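Local atomic coordinates of baculoviral IAP repeat-containing protein 2 (Homo sapiens, PDB entry 3M1D), a protein that probably restrains apoptosis as an IAP-family member recruited by TRAF2, its first BIR domain folding around a zinc ion. Residues S17-F22 with D45-F50. Residues are numbered along the deposited sequence; the frame is centred on the assembly and turned at random.
With ZN (zinc ion), chain C.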
loop_
_atom_site.group_PDB
_atom_site.type_symbol
_atom_site.label_atom_id
_atom_site.label_comp_id
_atom_site.label_asym_id
_atom_site.label_seq_id
_atom_site.Cartn_x
_atom_site.Cartn_y
_atom_site.Cartn_z
ATOM N N SER A 17 -3.066 5.288 -9.431
ATOM C CA SER A 17 -4.336 5.547 -10.097
ATOM C C SER A 17 -5.533 4.944 -9.368
ATOM O O SER A 17 -6.640 5.457 -9.485
ATOM C CB SER A 17 -4.320 5.031 -11.538
ATOM O OG SER A 17 -4.630 3.652 -11.555
ATOM N N THR A 18 -5.336 3.857 -8.624
ATOM C CA THR A 18 -6.480 3.215 -7.978
ATOM C C THR A 18 -7.012 4.043 -6.805
ATOM O O THR A 18 -8.086 3.764 -6.277
ATOM C CB THR A 18 -6.188 1.760 -7.484
ATOM O OG1 THR A 18 -5.273 1.790 -6.382
ATOM C CG2 THR A 18 -5.635 0.872 -8.613
ATOM N N TYR A 19 -6.256 5.050 -6.388
ATOM C CA TYR A 19 -6.662 5.846 -5.236
ATOM C C TYR A 19 -7.584 7.007 -5.612
ATOM O O TYR A 19 -7.954 7.811 -4.760
ATOM C CB TYR A 19 -5.438 6.307 -4.433
ATOM C CG TYR A 19 -4.734 5.148 -3.741
ATOM C CD1 TYR A 19 -5.075 4.775 -2.440
ATOM C CD2 TYR A 19 -3.754 4.405 -4.404
ATOM C CE1 TYR A 19 -4.442 3.711 -1.809
ATOM C CE2 TYR A 19 -3.116 3.344 -3.780
ATOM C CZ TYR A 19 -3.465 2.998 -2.494
ATOM O OH TYR A 19 -2.839 1.932 -1.881
ATOM N N SER A 20 -7.991 7.067 -6.879
ATOM C CA SER A 20 -8.877 8.142 -7.335
ATOM C C SER A 20 -10.157 8.241 -6.488
ATOM O O SER A 20 -10.682 9.336 -6.266
ATOM C CB SER A 20 -9.206 7.995 -8.825
ATOM O OG SER A 20 -9.855 6.758 -9.096
ATOM N N THR A 21 -10.631 7.099 -5.997
ATOM C CA THR A 21 -11.833 7.039 -5.167
ATOM C C THR A 21 -11.539 6.881 -3.673
ATOM O O THR A 21 -12.463 6.717 -2.879
ATOM C CB THR A 21 -12.742 5.860 -5.585
ATOM O OG1 THR A 21 -11.952 4.668 -5.702
ATOM C CG2 THR A 21 -13.441 6.139 -6.928
ATOM N N PHE A 22 -10.264 6.907 -3.290
ATOM C CA PHE A 22 -9.886 6.756 -1.881
ATOM C C PHE A 22 -10.636 7.804 -1.049
ATOM O O PHE A 22 -10.750 8.954 -1.467
ATOM C CB PHE A 22 -8.368 6.914 -1.723
ATOM C CG PHE A 22 -7.793 6.237 -0.491
ATOM C CD1 PHE A 22 -7.966 4.873 -0.278
ATOM C CD2 PHE A 22 -7.052 6.961 0.435
ATOM C CE1 PHE A 22 -7.419 4.248 0.842
ATOM C CE2 PHE A 22 -6.509 6.341 1.559
ATOM C CZ PHE A 22 -6.691 4.984 1.758
ATOM N N ASP A 45 -11.077 2.061 3.593
ATOM C CA ASP A 45 -9.696 2.480 3.349
ATOM C C ASP A 45 -8.788 1.255 3.221
ATOM O O ASP A 45 -7.598 1.315 3.513
ATOM C CB ASP A 45 -9.197 3.420 4.449
ATOM C CG ASP A 45 -9.107 2.745 5.813
ATOM O OD1 ASP A 45 -9.727 1.679 6.017
ATOM O OD2 ASP A 45 -8.417 3.296 6.690
ATOM N N LYS A 46 -9.368 0.156 2.761
ATOM C CA LYS A 46 -8.667 -1.119 2.677
ATOM C C LYS A 46 -7.837 -1.210 1.421
ATOM O O LYS A 46 -8.326 -0.980 0.318
ATOM C CB LYS A 46 -9.656 -2.289 2.721
ATOM C CG LYS A 46 -8.972 -3.651 2.779
ATOM C CD LYS A 46 -9.959 -4.768 3.058
ATOM C CE LYS A 46 -10.968 -4.898 1.928
ATOM N NZ LYS A 46 -11.891 -6.037 2.183
ATOM N N VAL A 47 -6.574 -1.560 1.597
ATOM C CA VAL A 47 -5.648 -1.633 0.493
ATOM C C VAL A 47 -5.016 -3.029 0.473
ATOM O O VAL A 47 -5.059 -3.751 1.462
ATOM C CB VAL A 47 -4.563 -0.541 0.630
ATOM C CG1 VAL A 47 -5.214 0.838 0.667
ATOM C CG2 VAL A 47 -3.759 -0.767 1.903
ATOM N N LYS A 48 -4.421 -3.400 -0.655
ATOM C CA LYS A 48 -3.932 -4.751 -0.847
ATOM C C LYS A 48 -2.583 -4.690 -1.562
ATOM O O LYS A 48 -2.405 -3.898 -2.481
ATOM C CB LYS A 48 -4.976 -5.530 -1.663
ATOM C CG LYS A 48 -4.776 -7.035 -1.788
ATOM C CD LYS A 48 -6.047 -7.675 -2.388
ATOM C CE LYS A 48 -5.824 -9.106 -2.852
ATOM N NZ LYS A 48 -6.855 -9.524 -3.861
ATOM N N CYS A 49 -1.618 -5.501 -1.129
ATOM C CA CYS A 49 -0.328 -5.533 -1.817
ATOM C C CYS A 49 -0.456 -6.244 -3.152
ATOM O O CYS A 49 -1.025 -7.336 -3.234
ATOM C CB CYS A 49 0.746 -6.223 -0.978
ATOM S SG CYS A 49 2.340 -6.315 -1.838
ATOM N N PHE A 50 0.058 -5.611 -4.200
ATOM C CA PHE A 50 0.021 -6.182 -5.537
ATOM C C PHE A 50 0.872 -7.450 -5.621
ATOM O O PHE A 50 0.656 -8.290 -6.494
ATOM C CB PHE A 50 0.483 -5.153 -6.585
ATOM C CG PHE A 50 1.983 -4.985 -6.672
ATOM C CD1 PHE A 50 2.645 -5.192 -7.873
ATOM C CD2 PHE A 50 2.722 -4.591 -5.567
ATOM C CE1 PHE A 50 4.024 -5.032 -7.970
ATOM C CE2 PHE A 50 4.094 -4.414 -5.654
ATOM C CZ PHE A 50 4.747 -4.649 -6.862
HETATM ZN ZN ZN C . 3.463 -7.625 -0.241
#
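A single methyl group, Val47 CG1, meets two aromatic side chains at once, and no hydrogen bond crosses between 17-22 and 45-50. Val47 CG1 lies 3.7 Å from Tyr19 OH and 4.1 Å from Phe22 CE1. The Val47 side chain crosses that of Tyr19 at about a right angle; with chi1 at -59°, CG1 stands anti to the carbonyl carbon, where it meets both rings. Phe22 also reaches back to the start of 45-50: its CE1 comes within 3.8 Å of Asp45 CA, and its CZ lies 4.0 Å from Asp45 CB. The two aromatic residues also pack on each other, Tyr19 CD1 lying 3.5 Å above the plane of the Phe22 ring, toward its rim. The case illustrates how an apolar core can accommodate a polar end: the hydroxyl of buried Tyr19 is hydrogen-bonded to Phe38 O. Asp45 instead bonds Asn58 N through OD1 and Trp59 N through OD2. Two residues beyond Val47, Cys49 SG binds zinc at 2.4 Å, a site completed by Cys52, His69 and Cys76. The contact thus packs the loop following helix 9-17 against the central strand, 47-49, of the antiparallel BIR sheet, with helix 30-35 touching both aromatic side chains and strand 38-40 alongside Val47.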